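Side-chain contacts in aminoglycoside phosphotransferase (Alicyclobacillus acidocaldarius subsp. acidocaldarius, PDB 4PDY), which probably acts as a transferase of the aminoglycoside phosphotransferase type, moving a phosphate group onto a small-molecule acceptor: residues Asp152-Leu157 against Ala201-Arg206; Ala196-Ala201 against Ser341-Val346; Ile209-Ala214 against Lys289-Ala294; Ile298-Tyr303 against Ala337-Leu342; Gln326-Ala329 against Lys334-Ala337. All blocks are in the same frame, centred on the assembly; numbering follows the deposited sequence.

In the fold
Contacts 1 to 4 join different helices of the helical lobe; contact 5 lies within helix 319-347. Contacts 3, 4 and 5 are buried, contact 1 is partly buried, and contact 2 lies at the surface. Contacts 1 and 2 share helix 189-203. Contacts 3 and 4 use opposite ends of helix 289-300, and contacts 2, 4 and 5 all draw on helix 319-347. The chemistry follows the place. Contact 1 is largely aromatic packing, and contact 2 is a single long salt bridge. Contact 3 places a tyrosine over backbone and gives its hydroxyl a buried carboxylate. Contacts 4 and 5 cover the faces of two buried arginines, one with a leucine and one with a tyrosine hydroxyl.

Contact 1. Residues Asp152-Leu157 against Ala201-Arg206; sequences DDVFGL and ALFEDR
V154 and F155, which meet F203 and E204 across this contact, stand in a first helical turn secured by G156 N, which donates to D153 OD1 at 3.0 Å. D153 is the N-cap of helix 154-173. The N-H comes from above its carboxylate plane, 53° out of it. The contact joins this helix start to the C-terminal part of helix 189-203, in the helical lobe of a kinase-like phosphotransferase fold. No hydrogen bond crosses it. V154 lays both methyls against the outer part of the F203 ring: V154 CG1 is 3.7 Å from F203 CE1, and V154 CG2 is 3.8 Å from that same carbon. The F203 ring is buried further by F158 and by A297 and I298 of helix 289-300. F155 has CG anti to the backbone N (chi1 173°), which carries its ring out to the neighbouring helix. There F203 CB meets the ring at its edge, in plane, 3.7 Å from F155 CD1. Replacing F155 by an alanine would probably open a gap beside F203 CB and leave the aliphatic part of E204 without its aromatic partner. The E204 chain is extended and passes the F155 side chain at a slant. Its CG lies 3.6 Å from F155 CE1. The carboxylate is turned only 24° from the ring plane, and E204 OE2 ends 3.4 Å from F155 CZ.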
# COMPACT_ATOMS: atom_id res chain seq x y z
N ASP A 152 13.91 8.59 -2.36
CA ASP A 152 13.63 7.34 -3.06
C ASP A 152 14.92 6.60 -3.40
O ASP A 152 15.74 7.07 -4.21
CB ASP A 152 12.82 7.60 -4.31
N ASP A 153 15.09 5.43 -2.77
CA ASP A 153 16.22 4.56 -3.02
C ASP A 153 15.75 3.10 -2.89
O ASP A 153 16.05 2.42 -1.91
CB ASP A 153 17.35 4.88 -2.04
CG ASP A 153 18.52 3.93 -2.17
OD1 ASP A 153 18.68 3.33 -3.26
OD2 ASP A 153 19.26 3.77 -1.17
N VAL A 154 15.01 2.65 -3.90
CA VAL A 154 14.44 1.30 -3.85
C VAL A 154 15.55 0.23 -3.91
O VAL A 154 15.46 -0.77 -3.22
CB VAL A 154 13.32 1.10 -4.92
CG1 VAL A 154 13.88 1.07 -6.34
CG2 VAL A 154 12.54 -0.18 -4.65
N PHE A 155 16.59 0.43 -4.73
CA PHE A 155 17.69 -0.53 -4.74
C PHE A 155 18.28 -0.71 -3.34
O PHE A 155 18.46 -1.84 -2.88
CB PHE A 155 18.79 -0.14 -5.73
CG PHE A 155 20.00 -1.04 -5.65
CD1 PHE A 155 20.02 -2.27 -6.30
CD2 PHE A 155 21.11 -0.67 -4.90
CE1 PHE A 155 21.12 -3.10 -6.22
CE2 PHE A 155 22.20 -1.52 -4.79
CZ PHE A 155 22.21 -2.73 -5.44
N GLY A 156 18.60 0.39 -2.67
CA GLY A 156 19.26 0.32 -1.36
C GLY A 156 18.39 -0.38 -0.33
O GLY A 156 18.90 -1.10 0.52
N LEU A 157 17.09 -0.14 -0.40
CA LEU A 157 16.14 -0.77 0.51
C LEU A 157 16.19 -2.29 0.36
O LEU A 157 16.34 -3.03 1.34
CB LEU A 157 14.74 -0.24 0.20
CG LEU A 157 13.56 -0.81 0.98
CD1 LEU A 157 13.58 -0.34 2.43
CD2 LEU A 157 12.28 -0.39 0.29
N ALA A 201 19.57 -7.78 -9.53
CA ALA A 201 20.08 -7.64 -10.91
C ALA A 201 19.13 -6.79 -11.76
O ALA A 201 19.55 -5.94 -12.55
CB ALA A 201 20.32 -9.00 -11.56
N LEU A 202 17.82 -6.99 -11.57
CA LEU A 202 16.85 -6.18 -12.31
C LEU A 202 16.90 -4.72 -11.90
O LEU A 202 16.83 -3.84 -12.75
CB LEU A 202 15.42 -6.70 -12.13
CG LEU A 202 15.06 -7.91 -12.99
CD1 LEU A 202 13.76 -8.51 -12.49
CD2 LEU A 202 14.93 -7.54 -14.46
N PHE A 203 17.05 -4.46 -10.61
CA PHE A 203 17.19 -3.08 -10.15
C PHE A 203 18.44 -2.38 -10.71
O PHE A 203 18.45 -1.16 -10.81
CB PHE A 203 17.21 -3.00 -8.61
CG PHE A 203 15.85 -3.16 -7.96
CD1 PHE A 203 14.82 -2.25 -8.19
CD2 PHE A 203 15.64 -4.19 -7.08
CE1 PHE A 203 13.58 -2.40 -7.57
CE2 PHE A 203 14.41 -4.34 -6.46
CZ PHE A 203 13.39 -3.45 -6.70
N GLU A 204 19.47 -3.16 -11.05
CA GLU A 204 20.73 -2.65 -11.64
C GLU A 204 20.69 -2.52 -13.17
O GLU A 204 21.62 -1.98 -13.76
CB GLU A 204 21.89 -3.56 -11.20
CG GLU A 204 22.11 -3.49 -9.70
CD GLU A 204 23.25 -4.36 -9.22
OE1 GLU A 204 23.59 -5.35 -9.90
OE2 GLU A 204 23.81 -4.05 -8.14
N ASP A 205 19.61 -2.97 -13.79
CA ASP A 205 19.46 -2.85 -15.23
C ASP A 205 19.16 -1.41 -15.63
O ASP A 205 18.34 -0.72 -15.02
CB ASP A 205 18.35 -3.79 -15.77
CG ASP A 205 18.77 -5.26 -15.79
OD1 ASP A 205 19.99 -5.56 -15.83
OD2 ASP A 205 17.87 -6.15 -15.78
N ARG A 206 19.82 -0.97 -16.69
CA ARG A 206 19.75 0.43 -17.08
C ARG A 206 18.33 0.88 -17.46
O ARG A 206 17.93 2.02 -17.20
CB ARG A 206 20.78 0.68 -18.19
CG ARG A 206 20.54 -0.13 -19.47
CD ARG A 206 21.84 -0.51 -20.18
NE ARG A 206 21.67 -0.62 -21.63
CZ ARG A 206 21.45 0.40 -22.46
NH1 ARG A 206 21.36 1.65 -22.01
NH2 ARG A 206 21.32 0.17 -23.76

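Contact 2. Residues Ala196-Ala201 against Ser341-Val346; sequences AAESLA and SLRQQV
E198 and R343 reach toward each other from two helices whose backbones stay well apart, with 11.7 Å between their CA atoms. E198 has CG anti to its carbonyl carbon (chi1 -69°), and the rest of the chain runs out extended. R343 starts with CG anti to the backbone N and continues straight until it bends at chi3 (51°). That bend brings NH2 round to the glutamate. E198 OE1 lies near the guanidinium plane, at its edge, 3.7 Å from R343 NH2. This is a long salt bridge and not a hydrogen bond. The two chains cross at about a right angle, and the carboxylate and guanidinium planes are 60° apart, so the groups do not pair flat, side by side. The carboxylate has a second arginine close by: R300 NE makes a long, weak ion pair with the same E198 OE1. R300 NH1 also lies close to R343 NH2, and the glutamate charge that both arginines share probably eases their nearness. R343 touches E296 of helix 289-300 as well. The arrangement is an interhelical surface salt bridge, tying helix 189-203 to helix 319-347 in the helical lobe.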
# COMPACT_ATOMS: atom_id res chain seq x y z
N ALA A 196 16.36 -13.18 -4.59
CA ALA A 196 16.95 -11.90 -4.19
C ALA A 196 17.98 -11.44 -5.22
O ALA A 196 18.00 -10.26 -5.58
CB ALA A 196 17.58 -12.00 -2.82
N ALA A 197 18.85 -12.35 -5.67
CA ALA A 197 19.86 -12.02 -6.67
C ALA A 197 19.24 -11.56 -7.98
O ALA A 197 19.70 -10.59 -8.57
CB ALA A 197 20.80 -13.20 -6.88
N GLU A 198 18.17 -12.24 -8.42
CA GLU A 198 17.51 -11.87 -9.67
C GLU A 198 16.85 -10.51 -9.54
O GLU A 198 16.89 -9.71 -10.47
CB GLU A 198 16.48 -12.93 -10.09
CG GLU A 198 17.12 -14.25 -10.52
CD GLU A 198 16.11 -15.33 -10.88
OE1 GLU A 198 14.91 -15.04 -10.90
OE2 GLU A 198 16.52 -16.48 -11.17
N SER A 199 16.27 -10.25 -8.37
CA SER A 199 15.65 -8.94 -8.12
C SER A 199 16.66 -7.80 -8.16
O SER A 199 16.47 -6.80 -8.85
CB SER A 199 14.92 -8.96 -6.78
OG SER A 199 14.52 -7.65 -6.40
N LEU A 200 17.75 -7.95 -7.41
CA LEU A 200 18.77 -6.91 -7.37
C LEU A 200 19.40 -6.71 -8.75
O LEU A 200 19.68 -5.58 -9.11
CB LEU A 200 19.82 -7.21 -6.31
CG LEU A 200 19.32 -7.23 -4.86
CD1 LEU A 200 20.43 -7.67 -3.92
CD2 LEU A 200 18.79 -5.88 -4.44
N ALA A 201 19.57 -7.78 -9.53
CA ALA A 201 20.08 -7.64 -10.91
C ALA A 201 19.13 -6.79 -11.76
O ALA A 201 19.55 -5.94 -12.55
CB ALA A 201 20.32 -9.00 -11.56
N SER A 341 6.09 -16.85 -16.25
CA SER A 341 5.21 -16.50 -17.36
C SER A 341 5.18 -14.99 -17.58
O SER A 341 5.14 -14.54 -18.73
CB SER A 341 3.78 -17.04 -17.14
OG SER A 341 3.27 -16.61 -15.90
N LEU A 342 5.21 -14.20 -16.51
CA LEU A 342 5.24 -12.74 -16.65
C LEU A 342 6.54 -12.29 -17.35
O LEU A 342 6.52 -11.44 -18.22
CB LEU A 342 5.09 -12.02 -15.32
CG LEU A 342 5.20 -10.50 -15.32
CD1 LEU A 342 4.16 -9.87 -16.23
CD2 LEU A 342 5.10 -9.96 -13.90
N ARG A 343 7.66 -12.88 -16.96
CA ARG A 343 8.94 -12.58 -17.60
C ARG A 343 8.89 -12.86 -19.10
O ARG A 343 9.36 -12.06 -19.91
CB ARG A 343 10.02 -13.42 -16.94
CG ARG A 343 11.39 -13.23 -17.56
CD ARG A 343 12.50 -13.78 -16.66
NE ARG A 343 12.23 -15.14 -16.22
CZ ARG A 343 12.76 -15.72 -15.15
NH1 ARG A 343 12.40 -16.96 -14.84
NH2 ARG A 343 13.62 -15.07 -14.37
N GLN A 344 8.29 -13.98 -19.47
CA GLN A 344 8.13 -14.30 -20.88
C GLN A 344 7.22 -13.27 -21.56
O GLN A 344 7.53 -12.83 -22.68
CB GLN A 344 7.60 -15.73 -21.07
CG GLN A 344 8.64 -16.78 -20.71
CD GLN A 344 8.10 -18.19 -20.82
OE1 GLN A 344 6.95 -18.41 -21.21
NE2 GLN A 344 8.93 -19.17 -20.49
N GLN A 345 6.11 -12.91 -20.90
CA GLN A 345 5.18 -11.92 -21.44
C GLN A 345 5.90 -10.60 -21.75
O GLN A 345 5.70 -10.00 -22.80
CB GLN A 345 4.00 -11.67 -20.48
CG GLN A 345 2.91 -10.75 -21.02
CD GLN A 345 2.08 -11.38 -22.13
OE1 GLN A 345 2.17 -12.57 -22.38
NE2 GLN A 345 1.29 -10.56 -22.80
N VAL A 346 6.75 -10.16 -20.83
CA VAL A 346 7.43 -8.89 -20.96
C VAL A 346 8.43 -8.90 -22.13
O VAL A 346 8.67 -7.87 -22.76
CB VAL A 346 8.08 -8.52 -19.61
CG1 VAL A 346 8.94 -7.29 -19.73
CG2 VAL A 346 6.98 -8.27 -18.58

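Contact 3. Residues Ile209-Ala214 against Lys289-Ala294; sequences IAYLEA and KSEYRA
Y211 points its ring at helix 289-300 and ends in a short hydrogen bond, Y211 OH to E291 OE2 at 2.6 Å. The hydroxyl meets the carboxylate oxygen on its anti side, 22° out of the plane. The ring is covered on one face by E291 itself. E291 CA stands almost over the ring centre, 3.9 Å from the centroid, in a CH-pi contact. E291 CB follows, 3.5 Å from Y211 CE1, so one glutamate both covers the face and accepts the bond from the hydroxyl. A294 CB packs 3.8 Å from Y211 CD2. S290 OG comes to 3.5 Å from Y211 CB, near the root of the side chain. Y211 reaches this place because its CG is anti to the backbone N (chi1 165°). The axes of 209-214 and 289-294 cross at -100° and come within 8.8 Å, in the helical lobe of the kinase-like fold, and this tyrosine fills their crossing. The second shell comes largely from the start of helix 252-266. Backbone A253 N bonds Y211 OH, so two bonds fix the buried hydroxyl. R252 NH2 makes a salt bridge to E291 OE1, which would probably keep the carboxylate ionised and hold its rotation. M256 packs on E291. A294 is backed by A253 and by V208 of helix 206-218, while S290 touches D207.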
# COMPACT_ATOMS: atom_id res chain seq x y z
N ILE A 209 16.32 1.55 -14.14
CA ILE A 209 16.77 2.83 -13.62
C ILE A 209 16.25 4.01 -14.46
O ILE A 209 15.84 5.04 -13.91
CB ILE A 209 18.31 2.83 -13.56
CG1 ILE A 209 18.77 1.83 -12.50
CG2 ILE A 209 18.84 4.24 -13.28
CD1 ILE A 209 20.22 1.38 -12.61
N ALA A 210 16.30 3.88 -15.78
CA ALA A 210 15.80 4.93 -16.65
C ALA A 210 14.31 5.20 -16.41
O ALA A 210 13.88 6.36 -16.39
CB ALA A 210 16.05 4.57 -18.11
N TYR A 211 13.55 4.14 -16.21
CA TYR A 211 12.13 4.29 -15.86
C TYR A 211 11.93 5.06 -14.54
O TYR A 211 11.13 6.01 -14.48
CB TYR A 211 11.46 2.92 -15.80
CG TYR A 211 10.13 2.99 -15.09
CD1 TYR A 211 8.99 3.45 -15.75
CD2 TYR A 211 10.03 2.66 -13.75
CE1 TYR A 211 7.78 3.56 -15.06
CE2 TYR A 211 8.83 2.77 -13.08
CZ TYR A 211 7.73 3.24 -13.74
OH TYR A 211 6.53 3.31 -13.07
N LEU A 212 12.67 4.67 -13.51
CA LEU A 212 12.50 5.26 -12.19
C LEU A 212 12.87 6.73 -12.24
O LEU A 212 12.18 7.58 -11.70
CB LEU A 212 13.31 4.50 -11.14
CG LEU A 212 12.88 3.04 -10.91
CD1 LEU A 212 13.90 2.29 -10.08
CD2 LEU A 212 11.52 2.97 -10.22
N GLU A 213 13.96 7.04 -12.94
CA GLU A 213 14.39 8.43 -13.04
C GLU A 213 13.43 9.29 -13.85
O GLU A 213 13.17 10.46 -13.50
CB GLU A 213 15.78 8.50 -13.64
CG GLU A 213 16.85 7.88 -12.76
CD GLU A 213 18.22 7.82 -13.44
OE1 GLU A 213 18.30 7.88 -14.70
OE2 GLU A 213 19.22 7.71 -12.71
N ALA A 214 12.90 8.74 -14.94
CA ALA A 214 11.91 9.46 -15.75
C ALA A 214 10.65 9.75 -14.93
O ALA A 214 10.10 10.85 -15.01
CB ALA A 214 11.56 8.65 -16.98
N LYS A 289 7.74 -1.36 -21.44
CA LYS A 289 8.50 -2.52 -21.02
C LYS A 289 9.30 -2.25 -19.73
O LYS A 289 9.35 -3.12 -18.85
CB LYS A 289 9.45 -2.95 -22.13
CG LYS A 289 10.19 -4.25 -21.88
CD LYS A 289 10.94 -4.70 -23.14
CE LYS A 289 11.67 -5.99 -22.86
NZ LYS A 289 12.47 -6.44 -24.03
N SER A 290 9.94 -1.07 -19.64
CA SER A 290 10.77 -0.77 -18.49
C SER A 290 9.95 -0.69 -17.20
O SER A 290 10.48 -0.96 -16.14
CB SER A 290 11.57 0.52 -18.70
OG SER A 290 10.76 1.66 -18.97
N GLU A 291 8.69 -0.27 -17.30
CA GLU A 291 7.81 -0.22 -16.11
C GLU A 291 7.46 -1.62 -15.67
O GLU A 291 7.45 -1.92 -14.47
CB GLU A 291 6.55 0.61 -16.38
CG GLU A 291 5.61 0.74 -15.17
CD GLU A 291 4.61 1.83 -15.39
OE1 GLU A 291 3.91 1.77 -16.41
OE2 GLU A 291 4.49 2.73 -14.53
N TYR A 292 7.15 -2.49 -16.62
CA TYR A 292 6.95 -3.91 -16.29
C TYR A 292 8.17 -4.45 -15.57
O TYR A 292 8.08 -5.21 -14.63
CB TYR A 292 6.68 -4.75 -17.52
CG TYR A 292 5.27 -4.80 -18.02
CD1 TYR A 292 4.30 -5.49 -17.30
CD2 TYR A 292 4.91 -4.19 -19.21
CE1 TYR A 292 3.00 -5.58 -17.76
CE2 TYR A 292 3.60 -4.28 -19.68
CZ TYR A 292 2.65 -4.96 -18.93
OH TYR A 292 1.33 -5.07 -19.34
N ARG A 293 9.36 -4.11 -16.09
CA ARG A 293 10.58 -4.67 -15.51
C ARG A 293 10.83 -4.16 -14.09
O ARG A 293 11.31 -4.91 -13.25
CB ARG A 293 11.78 -4.41 -16.42
CG ARG A 293 11.54 -4.96 -17.81
CD ARG A 293 12.56 -5.96 -18.27
NE ARG A 293 13.92 -5.44 -18.19
CZ ARG A 293 14.99 -6.20 -17.97
NH1 ARG A 293 16.18 -5.63 -17.89
NH2 ARG A 293 14.88 -7.52 -17.82
N ALA A 294 10.52 -2.89 -13.84
CA ALA A 294 10.60 -2.36 -12.48
C ALA A 294 9.65 -3.10 -11.53
O ALA A 294 10.01 -3.43 -10.41
CB ALA A 294 10.30 -0.87 -12.46

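Contact 4. Residues Ile298-Tyr303 against Ala337-Leu342; sequences ILRFPY and AFLASL
R300 lays one face of its guanidinium group over L339, and the two side chains cross obliquely. The contact packs the C-terminal end of helix 289-300 on helix 319-347, inside the helical lobe of the phosphotransferase fold. No hydrogen bond passes between the two segments. L339 CB sits over the guanidinium, offset toward its rim, 3.5 Å from R300 NH1. L339 CD1 extends the cover, 3.9 Å from R300 CZ. R300 comes to lie flat here because its chain bends twice, at chi2 (59°) and chi3 (71°), after leaving with CG anti to the backbone N. With its face on a hydrocarbon, R300 makes its polar bonds elsewhere. R300 NH2 forms a salt bridge with D195 OD1 and a hydrogen bond with Q336 OE1. These bonds hold the planar group in place and satisfy part of its buried charge. L299 packs on R261 of helix 252-266. L339 points directly at the other helix and buries more surface than any other side chain of the contact. The leucine forks between two neighbours. CD1 goes to the arginine, while L339 CD2 goes to L299 and rests 4.0 Å from L299 CB.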
# COMPACT_ATOMS: atom_id res chain seq x y z
N ILE A 298 10.59 -5.65 -8.18
CA ILE A 298 10.00 -5.60 -6.86
C ILE A 298 9.36 -6.95 -6.51
O ILE A 298 9.61 -7.49 -5.43
CB ILE A 298 8.97 -4.45 -6.77
CG1 ILE A 298 9.65 -3.09 -6.89
CG2 ILE A 298 8.20 -4.50 -5.45
CD1 ILE A 298 8.73 -1.99 -7.34
N LEU A 299 8.50 -7.47 -7.39
CA LEU A 299 7.84 -8.75 -7.11
C LEU A 299 8.75 -9.95 -6.96
O LEU A 299 8.47 -10.86 -6.18
CB LEU A 299 6.87 -9.11 -8.20
CG LEU A 299 5.65 -8.25 -8.34
CD1 LEU A 299 4.79 -8.78 -9.47
CD2 LEU A 299 4.89 -8.25 -7.02
N ARG A 300 9.87 -9.95 -7.69
CA ARG A 300 10.78 -11.07 -7.62
C ARG A 300 11.44 -11.18 -6.26
O ARG A 300 11.79 -12.28 -5.82
CB ARG A 300 11.85 -10.92 -8.72
CG ARG A 300 13.00 -11.93 -8.71
CD ARG A 300 12.57 -13.38 -8.84
NE ARG A 300 12.09 -13.68 -10.18
CZ ARG A 300 11.66 -14.88 -10.57
NH1 ARG A 300 11.28 -15.05 -11.82
NH2 ARG A 300 11.64 -15.91 -9.72
N PHE A 301 11.65 -10.05 -5.59
CA PHE A 301 12.32 -10.09 -4.29
C PHE A 301 11.46 -10.88 -3.29
O PHE A 301 10.24 -10.67 -3.27
CB PHE A 301 12.52 -8.71 -3.70
CG PHE A 301 13.47 -8.71 -2.56
CD1 PHE A 301 14.85 -8.57 -2.78
CD2 PHE A 301 13.00 -8.90 -1.27
CE1 PHE A 301 15.72 -8.61 -1.72
CE2 PHE A 301 13.88 -8.95 -0.21
CZ PHE A 301 15.24 -8.80 -0.42
N PRO A 302 12.07 -11.76 -2.48
CA PRO A 302 11.32 -12.54 -1.48
C PRO A 302 10.98 -11.70 -0.23
O PRO A 302 11.52 -11.90 0.86
CB PRO A 302 12.25 -13.71 -1.18
CG PRO A 302 13.62 -13.13 -1.33
CD PRO A 302 13.51 -12.12 -2.46
N TYR A 303 10.10 -10.74 -0.45
CA TYR A 303 9.74 -9.77 0.56
C TYR A 303 9.10 -10.39 1.80
O TYR A 303 9.43 -10.04 2.91
CB TYR A 303 8.74 -8.77 -0.05
CG TYR A 303 8.16 -7.80 0.94
CD1 TYR A 303 8.89 -6.71 1.41
CD2 TYR A 303 6.87 -7.98 1.40
CE1 TYR A 303 8.34 -5.83 2.33
CE2 TYR A 303 6.31 -7.10 2.31
CZ TYR A 303 7.03 -6.03 2.76
OH TYR A 303 6.41 -5.20 3.68
N ALA A 337 6.08 -20.02 -11.00
CA ALA A 337 5.42 -20.19 -12.30
C ALA A 337 4.83 -18.88 -12.83
O ALA A 337 4.90 -18.56 -14.01
CB ALA A 337 4.33 -21.24 -12.20
N PHE A 338 4.22 -18.13 -11.93
CA PHE A 338 3.65 -16.86 -12.32
C PHE A 338 4.72 -15.88 -12.77
O PHE A 338 4.58 -15.22 -13.80
CB PHE A 338 2.81 -16.19 -11.22
CG PHE A 338 2.43 -14.80 -11.60
CD1 PHE A 338 1.42 -14.57 -12.52
CD2 PHE A 338 3.19 -13.73 -11.17
CE1 PHE A 338 1.16 -13.28 -12.96
CE2 PHE A 338 2.92 -12.44 -11.59
CZ PHE A 338 1.89 -12.22 -12.48
N LEU A 339 5.78 -15.77 -11.98
CA LEU A 339 6.85 -14.84 -12.31
C LEU A 339 7.54 -15.24 -13.60
O LEU A 339 7.94 -14.37 -14.35
CB LEU A 339 7.84 -14.67 -11.16
CG LEU A 339 7.24 -14.07 -9.88
CD1 LEU A 339 8.23 -14.22 -8.74
CD2 LEU A 339 6.85 -12.61 -10.09
N ALA A 340 7.63 -16.53 -13.86
CA ALA A 340 8.21 -17.05 -15.10
C ALA A 340 7.40 -16.67 -16.33
O ALA A 340 7.93 -16.22 -17.34
CB ALA A 340 8.35 -18.55 -15.02
N SER A 341 6.09 -16.85 -16.25
CA SER A 341 5.21 -16.50 -17.36
C SER A 341 5.18 -14.99 -17.58
O SER A 341 5.14 -14.54 -18.73
CB SER A 341 3.78 -17.04 -17.14
OG SER A 341 3.27 -16.61 -15.90
N LEU A 342 5.21 -14.20 -16.51
CA LEU A 342 5.24 -12.74 -16.65
C LEU A 342 6.54 -12.29 -17.35
O LEU A 342 6.52 -11.44 -18.22
CB LEU A 342 5.09 -12.02 -15.32
CG LEU A 342 5.20 -10.50 -15.32
CD1 LEU A 342 4.16 -9.87 -16.23
CD2 LEU A 342 5.10 -9.96 -13.90

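Contact 5. Residues Gln326-Ala329 against Lys334-Ala337; sequences QQYA and KRQA. With SCN (thiocyanate ion), chain C.
Y328 and R335 both leave their helix with CG anti to the backbone N, at chi1 -174° and 174°. They stand seven residues apart on helix 319-347, the long C-terminal helix of the helical lobe, in the i, i+7 relation that returns to the same side after two turns. The R335 chain is extended from CG to NE. Y328 OH comes down over one face of the guanidinium group, 3.1 Å above its plane and over its centre. The ring is turned 45° from that plane, so the two groups do not stack. The hydroxyl oxygen is 3.2 Å from R335 NH1, but the angle is too poor for a hydrogen bond. The N-H groups of R335 point elsewhere. NH1 makes a salt bridge with D195 OD2. NH2 turns to the carbonyl oxygens of L299 and R300, in weak hydrogen bonds near the end of helix 289-300. A leucine in place of R335 would probably leave D195 short of one positive partner and the carbonyls of L299 and R300 without this donor. Y328 is set by P302, L304 and P305, which pack on it. A thiocyanate ion, probably from the crystallisation liquor, lies beside the pair. Its N atom is in the guanidinium plane, at the edge, and takes a weak but fairly straight bond from R335 NE at 3.2 Å. At the other end of the ion, the thiocyanate S atom is 3.7 Å from Y328 CE1.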
# COMPACT_ATOMS: atom_id res chain seq x y z
N GLN A 326 4.96 -20.99 6.30
CA GLN A 326 4.39 -22.22 5.77
C GLN A 326 3.54 -21.94 4.53
O GLN A 326 3.65 -22.65 3.52
CB GLN A 326 3.53 -22.95 6.81
CG GLN A 326 4.34 -23.64 7.90
CD GLN A 326 3.51 -24.11 9.08
OE1 GLN A 326 2.43 -23.57 9.36
NE2 GLN A 326 3.99 -25.12 9.75
N GLN A 327 2.71 -20.91 4.59
CA GLN A 327 1.91 -20.54 3.43
C GLN A 327 2.77 -20.11 2.26
O GLN A 327 2.46 -20.44 1.12
CB GLN A 327 0.89 -19.44 3.76
CG GLN A 327 0.16 -18.92 2.52
CD GLN A 327 -1.17 -18.26 2.81
OE1 GLN A 327 -1.96 -18.76 3.62
NE2 GLN A 327 -1.45 -17.15 2.12
N TYR A 328 3.86 -19.38 2.53
CA TYR A 328 4.76 -18.99 1.44
C TYR A 328 5.35 -20.24 0.78
O TYR A 328 5.43 -20.34 -0.44
CB TYR A 328 5.88 -18.11 1.98
CG TYR A 328 6.78 -17.55 0.89
CD1 TYR A 328 6.46 -16.36 0.25
CD2 TYR A 328 7.92 -18.22 0.48
CE1 TYR A 328 7.25 -15.84 -0.75
CE2 TYR A 328 8.72 -17.69 -0.51
CZ TYR A 328 8.38 -16.51 -1.12
OH TYR A 328 9.17 -15.96 -2.11
N ALA A 329 5.76 -21.21 1.59
CA ALA A 329 6.33 -22.45 1.07
C ALA A 329 5.32 -23.21 0.21
O ALA A 329 5.65 -23.72 -0.86
CB ALA A 329 6.83 -23.32 2.21
N LYS A 334 3.88 -22.09 -7.34
CA LYS A 334 2.92 -21.27 -8.08
C LYS A 334 3.44 -19.85 -8.30
O LYS A 334 3.26 -19.27 -9.38
CB LYS A 334 1.56 -21.23 -7.38
CG LYS A 334 0.71 -22.46 -7.61
CD LYS A 334 0.21 -22.55 -9.05
CE LYS A 334 -0.95 -21.62 -9.30
NZ LYS A 334 -1.55 -21.89 -10.63
N ARG A 335 4.09 -19.29 -7.29
CA ARG A 335 4.71 -17.97 -7.40
C ARG A 335 5.81 -17.96 -8.47
O ARG A 335 5.87 -17.07 -9.32
CB ARG A 335 5.26 -17.54 -6.04
CG ARG A 335 6.06 -16.25 -6.06
CD ARG A 335 6.50 -15.84 -4.66
NE ARG A 335 7.34 -14.65 -4.66
CZ ARG A 335 8.65 -14.65 -4.97
NH1 ARG A 335 9.27 -15.78 -5.28
NH2 ARG A 335 9.33 -13.51 -4.95
N GLN A 336 6.68 -18.98 -8.43
CA GLN A 336 7.74 -19.13 -9.45
C GLN A 336 7.13 -19.22 -10.84
O GLN A 336 7.60 -18.55 -11.76
CB GLN A 336 8.57 -20.40 -9.18
CG GLN A 336 9.49 -20.30 -7.98
CD GLN A 336 10.52 -19.20 -8.11
OE1 GLN A 336 11.21 -19.11 -9.12
NE2 GLN A 336 10.64 -18.38 -7.09
N ALA A 337 6.08 -20.02 -11.00
CA ALA A 337 5.42 -20.19 -12.30
C ALA A 337 4.83 -18.88 -12.83
O ALA A 337 4.90 -18.56 -14.01
CB ALA A 337 4.33 -21.24 -12.20
S SCN C . 7.29 -12.21 -1.33
C SCN C . 6.44 -12.19 -2.47
N SCN C . 5.78 -12.18 -3.35